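Local coordinates for GH5 (PDB 4YHE), which probably hydrolyses beta-1,4-glucosidic bonds of cellulose as a family 5 glycoside hydrolase built on a beta/alpha barrel, at residues Cys318-Arg322 against Ser367-Asn371; Glu270-Val274 against Tyr312-Ile317; Ala26-Ser32 against Thr63-His67; Pro72-Ile76 against Met141-Ile146. All blocks are in the same frame, centred on the assembly; numbering follows the deposited sequence.

Interaction 1 (Cys318-Arg322 against Ser367-Asn371); sequences CKAMR and SWENN
Arg322 and Trp368 meet because each turns its side chain away from its backbone nitrogen: Arg322 places CG opposite N (chi1 168°) and then bends at chi2, while Trp368 does likewise (chi1 -162°) and lays its indole beneath the arginine. The methylene CD of Arg322 sits over the centre of the six-membered ring, 3.7 Å from its centroid, a CH-pi contact; the guanidinium lies farther off, at most a weak cation-pi partner. Beyond the ring, at the end of helix 357-369, Arg322 NH1 donates to Trp368 O over 2.8 Å on a carbonyl lone pair, nearly straight at 164°. Asn371 OD1 is gripped end-on by two nitrogens, with NH2 at 2.8 Å and NH1 at 3.1 Å, the amide plane turned steeply against the guanidinium. Arginine suits the place: its apolar stem covers an aromatic face while its N-H groups reach a carbonyl of the last helical turn and a side-chain oxygen beyond. A leucine here would probably leave Trp368 O and Asn371 OD1 without their donors and the turn after the helix freer. Water 1 accepts from Lys319 NZ, which also pairs with Asp323, and lies near Ser367 O and Asn370 O, probably not serving every acceptor at once. Trp368 NE1 bonds to Ile326 O. Such an arginine over a tryptophan, bonded to the last turn of the next helix, joins two outer helices of the beta/alpha barrel.

Interaction 2 (Glu270-Val274 against Tyr312-Ile317); sequences EEAYV and YYFRYI
Ile317 packs over one face of the Tyr273 ring at the apolar centre of this helix pair. Its CG2 stands over the middle of the ring, 3.6 Å from the centroid, while CD1 lies near the phenol oxygen, 3.6 Å from Tyr273 OH. Ile317 CG1 sits between backbone N and carbonyl carbon (chi1 74°), an unfavourable setting that sends CD1 along the tyrosine and leaves CG2 to cover the face. A branched aliphatic residue suits this position because its two arms follow a flat ring. An alanine in place of Tyr273 would probably leave Ile317 without the surface it rests on and open a gap between the helices. Next to this pair, Tyr316 offers a ring face to Glu270, whose CG lies 3.7 Å from the centroid, and Val274 CG2 touches Tyr316 CE2 at 3.8 Å. On the side toward the barrel, water 3 bridges the hydroxyls of Tyr273 and Tyr313, 2.8 Å from Tyr273 OH and 2.8 Å from Tyr313 OH; the latter hydroxyl also bonds to Asp244 O. At the outer edge Tyr312 OH donates to Glu270 OE2 over 2.7 Å, on the anti lone pair of that carboxylate oxygen, and His259 ND1 bonds to the same oxygen. The bend of Glu270 at chi2 (95°) lets one side chain serve both tyrosines, its methylenes on Tyr316 and its carboxylate at Tyr312. Segments 270-274 and 312-317 cross at -43°, as consecutive outer helices of a TIM barrel pack.

Interaction 3 (Ala26-Ser32 against Thr63-His67); sequences AHYDGCS and TWMGH
The imidazole of His67 meets Ser32 at its edge: NE2 donates to Ser32 O over 2.8 Å with the oxygen close to the ring plane, although the nitrogen stands above the plane of the carbonyl. Cys31 SG approaches the same ring obliquely, 3.7 Å from CE1, and outside the two segments Trp80 stacks on it while Glu77 bonds to ND1. Histidine fits because its two ring nitrogens reach partners on different sides. The second imidazole, His27, is met obliquely by the methyl of Met65, with CE 3.4 Å from ND1; the bend of Met65 at its last torsion (chi3 75°) turns that methyl toward the ring. His27 ND1 is itself bonded to Ser114. Between the two rings the backbones meet directly. Ser32 N donates to Met65 O over 3.1 Å, and Ser32 OG, held between its own N and carbonyl carbon (chi1 52°), donates to Thr63 O over 2.6 Å. Serine, short and polar, brings its hydroxyl to a carbonyl of the facing loop. Gly66 CA lies 3.9 Å from Cys31 CA, so close that a beta carbon on Gly66 would clash with the hairpin. The contact docks a two-residue, type I' beta-hairpin, 27-28 with 31-32, onto the loop after strand 57-60 of the barrel.

Interaction 4 (Pro72-Ile76 against Met141-Ile146); sequences PTYAI and MIWLQI
Gln145 clasps the backbone of the loop at the tight part of this contact. Its amide gives and takes at once: NE2 donates to Tyr74 O over 2.9 Å, at a nearly straight 170°, and OE1 accepts from Ile76 N over 2.8 Å on a lone pair. The same NE2 also donates to Met141 O, one turn back in its own helix, at 3.0 Å; the backbone N of Gln145 reaches that oxygen from the opposite face. With CG opposite the carbonyl carbon (chi1 -71°) and the chain extended beyond it, the amide stands out from the helix, and three bonds fix its rotation. Glutamine is apt, having both a donor and an acceptor on a stem long enough to reach a loop lacking regular structure. Ile76 runs past it in the opposite direction, and its CD1 packs at the buried end, lying 4.2 Å from Ile142 CG2 and 4.2 Å from Ile146 CG1. Toward solvent the contact slackens. Met141 CG meets the edge of the Tyr74 ring, 4.0 Å from CD2, and touches Pro72 O at 3.7 Å, but beyond CG the bent Met141 chain turns off from the loop, and Pro72, Thr73 and Ala75 are exposed. The loop lies between strand 57-60 and helix 78-93, resting on one flank of helix 129-149; on another flank of that helix, Trp143 packs against helix 181-199.

How the interactions relate
The four contacts form two pairs on opposite sides of the chain's centre. Along the chain interaction 3 comes first, then 4, 2 and 1. Interactions 1 and 2, with centres about 11 Å apart, share helix 304-323 and touch: Met321 packs on Tyr273, and Ser367 OG probably bonds to Arg315 O. The helix thus meets helix 270-285 before it and helix 357-369 after it. Interactions 3 and 4, about 16 Å apart between centres, both use the loop between strand 57-60 and helix 78-93; Trp64 packs on Ile146 and Ile76. Centres in different pairs lie about 35 to 41 Å apart, so outer-helix packing and loop docking are separate features of one TIM-barrel domain.

Interaction 1 (Cys318-Arg322 against Ser367-Asn371)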
loop_
_atom_site.group_PDB
_atom_site.type_symbol
_atom_site.label_atom_id
_atom_site.label_comp_id
_atom_site.label_asym_id
_atom_site.label_seq_id
_atom_site.Cartn_x
_atom_site.Cartn_y
_atom_site.Cartn_z
ATOM N N CYS A 318 -6.117 8.336 11.115
ATOM C CA CYS A 318 -6.206 9.114 9.901
ATOM C C CYS A 318 -6.028 10.624 10.208
ATOM O O CYS A 318 -5.496 11.355 9.392
ATOM C CB CYS A 318 -7.510 8.831 9.183
ATOM S SG CYS A 318 -7.582 7.095 8.535
ATOM N N LYS A 319 -6.475 11.049 11.373
ATOM C CA LYS A 319 -6.239 12.455 11.795
ATOM C C LYS A 319 -4.752 12.633 12.032
ATOM O O LYS A 319 -4.116 13.551 11.510
ATOM C CB LYS A 319 -7.038 12.821 13.038
ATOM C CG LYS A 319 -6.731 14.225 13.549
ATOM C CD LYS A 319 -6.903 15.268 12.468
ATOM C CE LYS A 319 -7.035 16.688 13.059
ATOM N NZ LYS A 319 -6.592 17.703 12.062
ATOM N N ALA A 320 -4.165 11.692 12.756
ATOM C CA ALA A 320 -2.728 11.753 12.993
ATOM C C ALA A 320 -1.909 11.816 11.691
ATOM O O ALA A 320 -0.891 12.511 11.610
ATOM C CB ALA A 320 -2.282 10.585 13.883
ATOM N N MET A 321 -2.347 11.092 10.654
ATOM C CA MET A 321 -1.679 11.105 9.375
ATOM C C MET A 321 -1.792 12.468 8.677
ATOM O O MET A 321 -0.798 13.014 8.235
ATOM C CB MET A 321 -2.268 10.013 8.445
ATOM C CG MET A 321 -1.928 8.592 8.889
ATOM S SD MET A 321 -2.984 7.397 8.032
ATOM C CE MET A 321 -2.493 5.873 8.870
ATOM N N ARG A 322 -3.014 12.981 8.572
ATOM C CA ARG A 322 -3.235 14.302 7.994
ATOM C C ARG A 322 -2.330 15.357 8.650
ATOM O O ARG A 322 -1.675 16.124 7.958
ATOM C CB ARG A 322 -4.689 14.688 8.176
ATOM C CG ARG A 322 -5.022 16.145 7.882
ATOM C CD ARG A 322 -4.840 16.511 6.419
ATOM N NE ARG A 322 -4.983 17.957 6.219
ATOM C CZ ARG A 322 -6.135 18.620 6.179
ATOM N NH1 ARG A 322 -7.309 18.004 6.272
ATOM N NH2 ARG A 322 -6.110 19.938 6.016
ATOM N N SER A 367 -12.252 12.166 8.782
ATOM C CA SER A 367 -11.277 12.554 9.782
ATOM C C SER A 367 -10.023 13.167 9.134
ATOM O O SER A 367 -9.563 14.226 9.567
ATOM C CB SER A 367 -10.939 11.392 10.699
ATOM O OG SER A 367 -10.176 11.824 11.810
ATOM N N TRP A 368 -9.470 12.511 8.110
ATOM C CA TRP A 368 -8.348 13.021 7.362
ATOM C C TRP A 368 -8.669 14.387 6.762
ATOM O O TRP A 368 -7.833 15.269 6.825
ATOM C CB TRP A 368 -7.914 12.067 6.243
ATOM C CG TRP A 368 -6.572 12.305 5.739
ATOM C CD1 TRP A 368 -5.404 11.670 6.131
ATOM C CD2 TRP A 368 -6.183 13.247 4.717
ATOM N NE1 TRP A 368 -4.346 12.194 5.443
ATOM C CE2 TRP A 368 -4.790 13.144 4.563
ATOM C CE3 TRP A 368 -6.880 14.150 3.921
ATOM C CZ2 TRP A 368 -4.072 13.935 3.651
ATOM C CZ3 TRP A 368 -6.167 14.931 3.024
ATOM C CH2 TRP A 368 -4.795 14.821 2.894
ATOM N N GLU A 369 -9.867 14.517 6.164
ATOM C CA GLU A 369 -10.221 15.699 5.365
ATOM C C GLU A 369 -10.608 16.930 6.216
ATOM O O GLU A 369 -10.589 18.058 5.712
ATOM C CB GLU A 369 -11.412 15.394 4.452
ATOM C CG GLU A 369 -11.115 14.403 3.338
ATOM C CD GLU A 369 -10.360 14.985 2.190
ATOM O OE1 GLU A 369 -10.007 16.188 2.198
ATOM O OE2 GLU A 369 -10.124 14.246 1.220
ATOM N N ASN A 370 -11.002 16.699 7.453
ATOM C CA ASN A 370 -11.496 17.769 8.304
ATOM C C ASN A 370 -10.503 18.944 8.384
ATOM O O ASN A 370 -9.281 18.774 8.554
ATOM C CB ASN A 370 -11.867 17.215 9.676
ATOM C CG ASN A 370 -12.472 18.260 10.596
ATOM O OD1 ASN A 370 -11.822 19.259 10.925
ATOM N ND2 ASN A 370 -13.677 17.991 11.081
ATOM N N ASN A 371 -11.030 20.154 8.182
ATOM C CA ASN A 371 -10.188 21.354 8.108
ATOM C C ASN A 371 -10.481 22.352 9.219
ATOM O O ASN A 371 -10.087 23.506 9.127
ATOM C CB ASN A 371 -10.372 22.058 6.766
ATOM C CG ASN A 371 -9.887 21.231 5.605
ATOM O OD1 ASN A 371 -8.764 20.710 5.605
ATOM N ND2 ASN A 371 -10.736 21.115 4.589
HETATM O O HOH W 1 -8.243 16.712 9.879
HETATM O O HOH W 2 -8.590 19.685 11.405
#

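Interaction 2 (Glu270-Val274 against Tyr312-Ile317)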
loop_
_atom_site.group_PDB
_atom_site.type_symbol
_atom_site.label_atom_id
_atom_site.label_comp_id
_atom_site.label_asym_id
_atom_site.label_seq_id
_atom_site.Cartn_x
_atom_site.Cartn_y
_atom_site.Cartn_z
ATOM N N GLU A 270 -2.866 4.407 21.285
ATOM C CA GLU A 270 -2.674 5.651 20.573
ATOM C C GLU A 270 -1.244 6.153 20.510
ATOM O O GLU A 270 -0.771 6.548 19.443
ATOM C CB GLU A 270 -3.548 6.759 21.181
ATOM C CG GLU A 270 -5.035 6.505 21.069
ATOM C CD GLU A 270 -5.646 5.849 22.311
ATOM O OE1 GLU A 270 -4.920 5.176 23.076
ATOM O OE2 GLU A 270 -6.869 6.011 22.517
ATOM N N GLU A 271 -0.569 6.167 21.659
ATOM C CA GLU A 271 0.797 6.676 21.739
ATOM C C GLU A 271 1.745 5.886 20.826
ATOM O O GLU A 271 2.592 6.450 20.127
ATOM C CB GLU A 271 1.333 6.598 23.178
ATOM C CG GLU A 271 0.721 7.610 24.124
ATOM C CD GLU A 271 1.377 7.594 25.509
ATOM O OE1 GLU A 271 1.920 6.527 25.918
ATOM O OE2 GLU A 271 1.341 8.656 26.189
ATOM N N ALA A 272 1.606 4.575 20.845
ATOM C CA ALA A 272 2.436 3.741 19.969
ATOM C C ALA A 272 2.248 4.098 18.490
ATOM O O ALA A 272 3.206 4.260 17.758
ATOM C CB ALA A 272 2.121 2.298 20.211
ATOM N N TYR A 273 1.002 4.240 18.064
ATOM C CA TYR A 273 0.723 4.467 16.653
ATOM C C TYR A 273 1.245 5.840 16.239
ATOM O O TYR A 273 1.907 5.985 15.220
ATOM C CB TYR A 273 -0.775 4.277 16.342
ATOM C CG TYR A 273 -1.056 4.007 14.866
ATOM C CD1 TYR A 273 -0.914 4.998 13.924
ATOM C CD2 TYR A 273 -1.412 2.730 14.415
ATOM C CE1 TYR A 273 -1.156 4.760 12.571
ATOM C CE2 TYR A 273 -1.652 2.476 13.079
ATOM C CZ TYR A 273 -1.517 3.504 12.149
ATOM O OH TYR A 273 -1.734 3.260 10.795
ATOM N N VAL A 274 1.001 6.849 17.066
ATOM C CA VAL A 274 1.548 8.168 16.816
ATOM C C VAL A 274 3.061 8.203 16.787
ATOM O O VAL A 274 3.660 8.903 15.942
ATOM C CB VAL A 274 0.958 9.214 17.807
ATOM C CG1 VAL A 274 1.654 10.536 17.642
ATOM C CG2 VAL A 274 -0.550 9.354 17.574
ATOM N N TYR A 312 -13.372 4.449 15.683
ATOM C CA TYR A 312 -12.477 5.265 16.513
ATOM C C TYR A 312 -11.041 5.128 16.052
ATOM O O TYR A 312 -10.355 6.096 15.863
ATOM C CB TYR A 312 -12.594 4.895 18.006
ATOM C CG TYR A 312 -11.561 5.557 18.866
ATOM C CD1 TYR A 312 -11.622 6.937 19.119
ATOM C CD2 TYR A 312 -10.516 4.833 19.439
ATOM C CE1 TYR A 312 -10.669 7.564 19.884
ATOM C CE2 TYR A 312 -9.573 5.455 20.238
ATOM C CZ TYR A 312 -9.654 6.828 20.453
ATOM O OH TYR A 312 -8.746 7.484 21.217
ATOM N N TYR A 313 -10.589 3.897 15.848
ATOM C CA TYR A 313 -9.254 3.684 15.302
ATOM C C TYR A 313 -9.012 4.443 13.998
ATOM O O TYR A 313 -8.015 5.139 13.876
ATOM C CB TYR A 313 -9.060 2.184 15.164
ATOM C CG TYR A 313 -7.814 1.694 14.490
ATOM C CD1 TYR A 313 -6.619 1.538 15.202
ATOM C CD2 TYR A 313 -7.841 1.282 13.177
ATOM C CE1 TYR A 313 -5.490 0.993 14.603
ATOM C CE2 TYR A 313 -6.716 0.742 12.570
ATOM C CZ TYR A 313 -5.544 0.606 13.279
ATOM O OH TYR A 313 -4.446 0.063 12.674
ATOM N N PHE A 314 -9.949 4.373 13.043
ATOM C CA PHE A 314 -9.812 5.060 11.807
ATOM C C PHE A 314 -9.792 6.589 12.027
ATOM O O PHE A 314 -8.958 7.275 11.493
ATOM C CB PHE A 314 -10.950 4.680 10.835
ATOM C CG PHE A 314 -10.902 3.230 10.313
ATOM C CD1 PHE A 314 -9.722 2.542 10.167
ATOM C CD2 PHE A 314 -12.065 2.598 9.954
ATOM C CE1 PHE A 314 -9.706 1.237 9.683
ATOM C CE2 PHE A 314 -12.068 1.320 9.442
ATOM C CZ PHE A 314 -10.882 0.634 9.307
ATOM N N ARG A 315 -10.726 7.117 12.803
ATOM C CA ARG A 315 -10.721 8.551 13.007
ATOM C C ARG A 315 -9.403 9.017 13.577
ATOM O O ARG A 315 -8.792 9.949 13.077
ATOM C CB ARG A 315 -11.841 8.975 13.933
ATOM C CG ARG A 315 -13.217 8.820 13.361
ATOM C CD ARG A 315 -14.209 9.678 14.168
ATOM N NE ARG A 315 -14.300 9.262 15.582
ATOM C CZ ARG A 315 -14.961 8.195 16.022
ATOM N NH1 ARG A 315 -15.618 7.407 15.174
ATOM N NH2 ARG A 315 -14.976 7.919 17.322
ATOM N N TYR A 316 -8.952 8.346 14.616
ATOM C CA TYR A 316 -7.728 8.765 15.307
ATOM C C TYR A 316 -6.486 8.672 14.404
ATOM O O TYR A 316 -5.748 9.644 14.245
ATOM C CB TYR A 316 -7.539 7.938 16.570
ATOM C CG TYR A 316 -6.503 8.496 17.511
ATOM C CD1 TYR A 316 -6.857 9.442 18.485
ATOM C CD2 TYR A 316 -5.167 8.112 17.435
ATOM C CE1 TYR A 316 -5.908 10.006 19.305
ATOM C CE2 TYR A 316 -4.205 8.660 18.287
ATOM C CZ TYR A 316 -4.594 9.596 19.235
ATOM O OH TYR A 316 -3.684 10.139 20.107
ATOM N N ILE A 317 -6.217 7.491 13.829
ATOM C CA ILE A 317 -4.993 7.346 13.053
ATOM C C ILE A 317 -4.970 8.196 11.770
ATOM O O ILE A 317 -3.925 8.729 11.402
ATOM C CB ILE A 317 -4.648 5.864 12.744
ATOM C CG1 ILE A 317 -5.557 5.267 11.684
ATOM C CG2 ILE A 317 -4.637 5.047 14.042
ATOM C CD1 ILE A 317 -5.222 3.810 11.365
HETATM O O HOH W 3 -3.402 1.095 10.272
#

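Interaction 3 (Ala26-Ser32 against Thr63-His67)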
loop_
_atom_site.group_PDB
_atom_site.type_symbol
_atom_site.label_atom_id
_atom_site.label_comp_id
_atom_site.label_asym_id
_atom_site.label_seq_id
_atom_site.Cartn_x
_atom_site.Cartn_y
_atom_site.Cartn_z
ATOM N N ALA A 26 -4.455 -11.230 -7.300
ATOM C CA ALA A 26 -4.871 -12.570 -6.907
ATOM C C ALA A 26 -4.205 -13.579 -7.851
ATOM O O ALA A 26 -4.071 -13.324 -9.051
ATOM C CB ALA A 26 -6.371 -12.701 -7.018
ATOM N N HIS A 27 -3.799 -14.712 -7.311
ATOM C CA HIS A 27 -3.107 -15.701 -8.105
ATOM C C HIS A 27 -3.217 -17.073 -7.473
ATOM O O HIS A 27 -3.485 -17.217 -6.292
ATOM C CB HIS A 27 -1.641 -15.351 -8.192
ATOM C CG HIS A 27 -0.969 -15.334 -6.854
ATOM N ND1 HIS A 27 -0.256 -16.410 -6.375
ATOM C CD2 HIS A 27 -0.939 -14.396 -5.878
ATOM C CE1 HIS A 27 0.192 -16.134 -5.163
ATOM N NE2 HIS A 27 -0.209 -14.918 -4.837
ATOM N N TYR A 28 -2.999 -18.081 -8.301
ATOM C CA TYR A 28 -2.790 -19.433 -7.805
ATOM C C TYR A 28 -2.150 -20.241 -8.915
ATOM O O TYR A 28 -2.276 -19.913 -10.108
ATOM C CB TYR A 28 -4.080 -20.070 -7.288
ATOM C CG TYR A 28 -5.244 -20.070 -8.254
ATOM C CD1 TYR A 28 -5.381 -21.059 -9.237
ATOM C CD2 TYR A 28 -6.212 -19.080 -8.191
ATOM C CE1 TYR A 28 -6.451 -21.067 -10.122
ATOM C CE2 TYR A 28 -7.277 -19.073 -9.060
ATOM C CZ TYR A 28 -7.401 -20.056 -10.023
ATOM O OH TYR A 28 -8.479 -20.004 -10.856
ATOM N N ASP A 29 -1.386 -21.254 -8.501
ATOM C CA ASP A 29 -0.678 -22.143 -9.445
ATOM C C ASP A 29 0.217 -21.360 -10.407
ATOM O O ASP A 29 0.455 -21.788 -11.526
ATOM C CB ASP A 29 -1.683 -23.020 -10.218
ATOM C CG ASP A 29 -2.567 -23.853 -9.292
ATOM O OD1 ASP A 29 -2.126 -24.225 -8.180
ATOM O OD2 ASP A 29 -3.722 -24.123 -9.661
ATOM N N GLY A 30 0.727 -20.217 -9.952
ATOM C CA GLY A 30 1.696 -19.446 -10.722
ATOM C C GLY A 30 1.160 -18.439 -11.718
ATOM O O GLY A 30 1.916 -17.904 -12.539
ATOM N N CYS A 31 -0.133 -18.148 -11.671
ATOM C CA CYS A 31 -0.687 -17.173 -12.586
ATOM C C CYS A 31 -1.718 -16.323 -11.871
ATOM O O CYS A 31 -2.533 -16.828 -11.095
ATOM C CB CYS A 31 -1.336 -17.873 -13.791
ATOM S SG CYS A 31 -1.866 -16.749 -15.107
ATOM N N SER A 32 -1.665 -15.038 -12.150
ATOM C CA SER A 32 -2.667 -14.112 -11.624
ATOM C C SER A 32 -3.884 -14.055 -12.531
ATOM O O SER A 32 -3.781 -14.254 -13.757
ATOM C CB SER A 32 -2.081 -12.712 -11.392
ATOM O OG SER A 32 -1.434 -12.223 -12.535
ATOM N N THR A 63 -0.289 -8.478 -9.801
ATOM C CA THR A 63 0.679 -9.592 -9.751
ATOM C C THR A 63 0.929 -9.964 -11.206
ATOM O O THR A 63 -0.036 -10.159 -11.957
ATOM C CB THR A 63 0.101 -10.764 -8.986
ATOM O OG1 THR A 63 -0.036 -10.440 -7.593
ATOM C CG2 THR A 63 1.007 -12.031 -9.132
ATOM N N TRP A 64 2.190 -10.038 -11.625
ATOM C CA TRP A 64 2.537 -10.200 -13.046
ATOM C C TRP A 64 2.837 -11.671 -13.414
ATOM O O TRP A 64 2.626 -12.111 -14.532
ATOM C CB TRP A 64 3.659 -9.243 -13.437
ATOM C CG TRP A 64 3.285 -7.800 -13.219
ATOM C CD1 TRP A 64 3.434 -7.099 -12.046
ATOM C CD2 TRP A 64 2.668 -6.879 -14.148
ATOM N NE1 TRP A 64 2.966 -5.820 -12.195
ATOM C CE2 TRP A 64 2.495 -5.655 -13.468
ATOM C CE3 TRP A 64 2.249 -6.969 -15.482
ATOM C CZ2 TRP A 64 1.937 -4.533 -14.074
ATOM C CZ3 TRP A 64 1.692 -5.885 -16.071
ATOM C CH2 TRP A 64 1.513 -4.666 -15.363
ATOM N N MET A 65 3.241 -12.416 -12.405
ATOM C CA MET A 65 3.499 -13.827 -12.466
ATOM C C MET A 65 2.432 -14.565 -13.282
ATOM O O MET A 65 1.243 -14.422 -13.021
ATOM C CB MET A 65 3.490 -14.276 -10.993
ATOM C CG MET A 65 4.027 -15.629 -10.684
ATOM S SD MET A 65 3.968 -15.863 -8.904
ATOM C CE MET A 65 2.214 -16.125 -8.698
ATOM N N GLY A 66 2.875 -15.342 -14.278
ATOM C CA GLY A 66 1.973 -16.063 -15.200
ATOM C C GLY A 66 1.782 -15.319 -16.527
ATOM O O GLY A 66 1.313 -15.914 -17.491
ATOM N N HIS A 67 2.142 -14.030 -16.572
ATOM C CA HIS A 67 1.942 -13.188 -17.753
ATOM C C HIS A 67 3.234 -12.669 -18.264
ATOM O O HIS A 67 3.245 -11.739 -19.037
ATOM C CB HIS A 67 1.009 -12.009 -17.440
ATOM C CG HIS A 67 -0.259 -12.433 -16.798
ATOM N ND1 HIS A 67 -1.272 -13.047 -17.499
ATOM C CD2 HIS A 67 -0.651 -12.414 -15.507
ATOM C CE1 HIS A 67 -2.245 -13.369 -16.668
ATOM N NE2 HIS A 67 -1.902 -12.974 -15.456
#

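Interaction 4 (Pro72-Ile76 against Met141-Ile146)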
loop_
_atom_site.group_PDB
_atom_site.type_symbol
_atom_site.label_atom_id
_atom_site.label_comp_id
_atom_site.label_asym_id
_atom_site.label_seq_id
_atom_site.Cartn_x
_atom_site.Cartn_y
_atom_site.Cartn_z
ATOM N N PRO A 72 15.294 -13.818 -22.415
ATOM C CA PRO A 72 15.772 -12.604 -21.772
ATOM C C PRO A 72 14.842 -11.378 -21.872
ATOM O O PRO A 72 15.090 -10.359 -21.228
ATOM C CB PRO A 72 17.059 -12.325 -22.541
ATOM C CG PRO A 72 16.760 -12.783 -23.924
ATOM C CD PRO A 72 15.795 -13.934 -23.795
ATOM N N THR A 73 13.797 -11.455 -22.676
ATOM C CA THR A 73 12.945 -10.298 -22.890
ATOM C C THR A 73 11.824 -10.157 -21.839
ATOM O O THR A 73 11.295 -9.062 -21.656
ATOM C CB THR A 73 12.315 -10.364 -24.278
ATOM O OG1 THR A 73 11.694 -11.636 -24.414
ATOM C CG2 THR A 73 13.389 -10.222 -25.345
ATOM N N TYR A 74 11.458 -11.257 -21.178
ATOM C CA TYR A 74 10.405 -11.236 -20.164
ATOM C C TYR A 74 9.175 -10.466 -20.682
ATOM O O TYR A 74 8.636 -9.566 -20.020
ATOM C CB TYR A 74 10.932 -10.657 -18.837
ATOM C CG TYR A 74 12.121 -11.409 -18.229
ATOM C CD1 TYR A 74 11.941 -12.601 -17.522
ATOM C CD2 TYR A 74 13.410 -10.903 -18.330
ATOM C CE1 TYR A 74 13.023 -13.269 -16.951
ATOM C CE2 TYR A 74 14.484 -11.548 -17.769
ATOM C CZ TYR A 74 14.293 -12.726 -17.077
ATOM O OH TYR A 74 15.387 -13.363 -16.538
ATOM N N ALA A 75 8.724 -10.843 -21.875
ATOM C CA ALA A 75 7.654 -10.113 -22.547
ATOM C C ALA A 75 6.350 -10.235 -21.751
ATOM O O ALA A 75 5.955 -11.341 -21.386
ATOM C CB ALA A 75 7.449 -10.646 -23.968
ATOM N N ILE A 76 5.688 -9.107 -21.489
ATOM C CA ILE A 76 4.427 -9.138 -20.777
ATOM C C ILE A 76 3.295 -9.396 -21.755
ATOM O O ILE A 76 3.155 -8.697 -22.746
ATOM C CB ILE A 76 4.127 -7.795 -20.072
ATOM C CG1 ILE A 76 5.200 -7.499 -19.008
ATOM C CG2 ILE A 76 2.718 -7.812 -19.473
ATOM C CD1 ILE A 76 5.043 -6.125 -18.392
ATOM N N MET A 141 13.286 -5.253 -17.322
ATOM C CA MET A 141 12.431 -5.498 -18.497
ATOM C C MET A 141 10.943 -5.238 -18.218
ATOM O O MET A 141 10.207 -4.698 -19.070
ATOM C CB MET A 141 12.640 -6.937 -18.984
ATOM C CG MET A 141 14.042 -7.194 -19.541
ATOM S SD MET A 141 14.472 -6.112 -20.937
ATOM C CE MET A 141 15.236 -4.663 -20.236
ATOM N N ILE A 142 10.502 -5.597 -17.011
ATOM C CA ILE A 142 9.125 -5.408 -16.651
ATOM C C ILE A 142 8.789 -3.937 -16.515
ATOM O O ILE A 142 7.836 -3.446 -17.151
ATOM C CB ILE A 142 8.740 -6.200 -15.377
ATOM C CG1 ILE A 142 8.743 -7.692 -15.693
ATOM C CG2 ILE A 142 7.361 -5.755 -14.885
ATOM C CD1 ILE A 142 8.456 -8.559 -14.495
ATOM N N TRP A 143 9.565 -3.210 -15.723
ATOM C CA TRP A 143 9.300 -1.795 -15.549
ATOM C C TRP A 143 9.479 -0.974 -16.843
ATOM O O TRP A 143 8.781 0.016 -17.060
ATOM C CB TRP A 143 10.103 -1.216 -14.362
ATOM C CG TRP A 143 9.364 -1.398 -13.065
ATOM C CD1 TRP A 143 9.762 -2.130 -11.975
ATOM C CD2 TRP A 143 8.086 -0.857 -12.734
ATOM N NE1 TRP A 143 8.848 -2.037 -10.988
ATOM C CE2 TRP A 143 7.779 -1.299 -11.426
ATOM C CE3 TRP A 143 7.157 -0.067 -13.421
ATOM C CZ2 TRP A 143 6.578 -0.989 -10.789
ATOM C CZ3 TRP A 143 5.969 0.287 -12.770
ATOM C CH2 TRP A 143 5.687 -0.183 -11.460
ATOM N N LEU A 144 10.403 -1.385 -17.697
ATOM C CA LEU A 144 10.535 -0.738 -18.998
ATOM C C LEU A 144 9.237 -0.853 -19.803
ATOM O O LEU A 144 8.776 0.131 -20.364
ATOM C CB LEU A 144 11.678 -1.366 -19.784
ATOM C CG LEU A 144 13.080 -0.814 -19.566
ATOM C CD1 LEU A 144 14.072 -1.657 -20.368
ATOM C CD2 LEU A 144 13.166 0.655 -19.985
ATOM N N GLN A 145 8.648 -2.050 -19.830
ATOM C CA GLN A 145 7.412 -2.287 -20.588
ATOM C C GLN A 145 6.253 -1.513 -20.019
ATOM O O GLN A 145 5.477 -0.886 -20.763
ATOM C CB GLN A 145 7.083 -3.778 -20.620
ATOM C CG GLN A 145 8.020 -4.576 -21.498
ATOM C CD GLN A 145 7.813 -6.059 -21.372
ATOM O OE1 GLN A 145 6.882 -6.620 -21.967
ATOM N NE2 GLN A 145 8.676 -6.719 -20.610
ATOM N N ILE A 146 6.131 -1.547 -18.683
ATOM C CA ILE A 146 5.087 -0.840 -18.019
ATOM C C ILE A 146 5.199 0.639 -18.303
ATOM O O ILE A 146 4.213 1.275 -18.638
ATOM C CB ILE A 146 5.073 -1.081 -16.486
ATOM C CG1 ILE A 146 4.713 -2.533 -16.190
ATOM C CG2 ILE A 146 4.097 -0.142 -15.811
ATOM C CD1 ILE A 146 4.953 -2.976 -14.758
#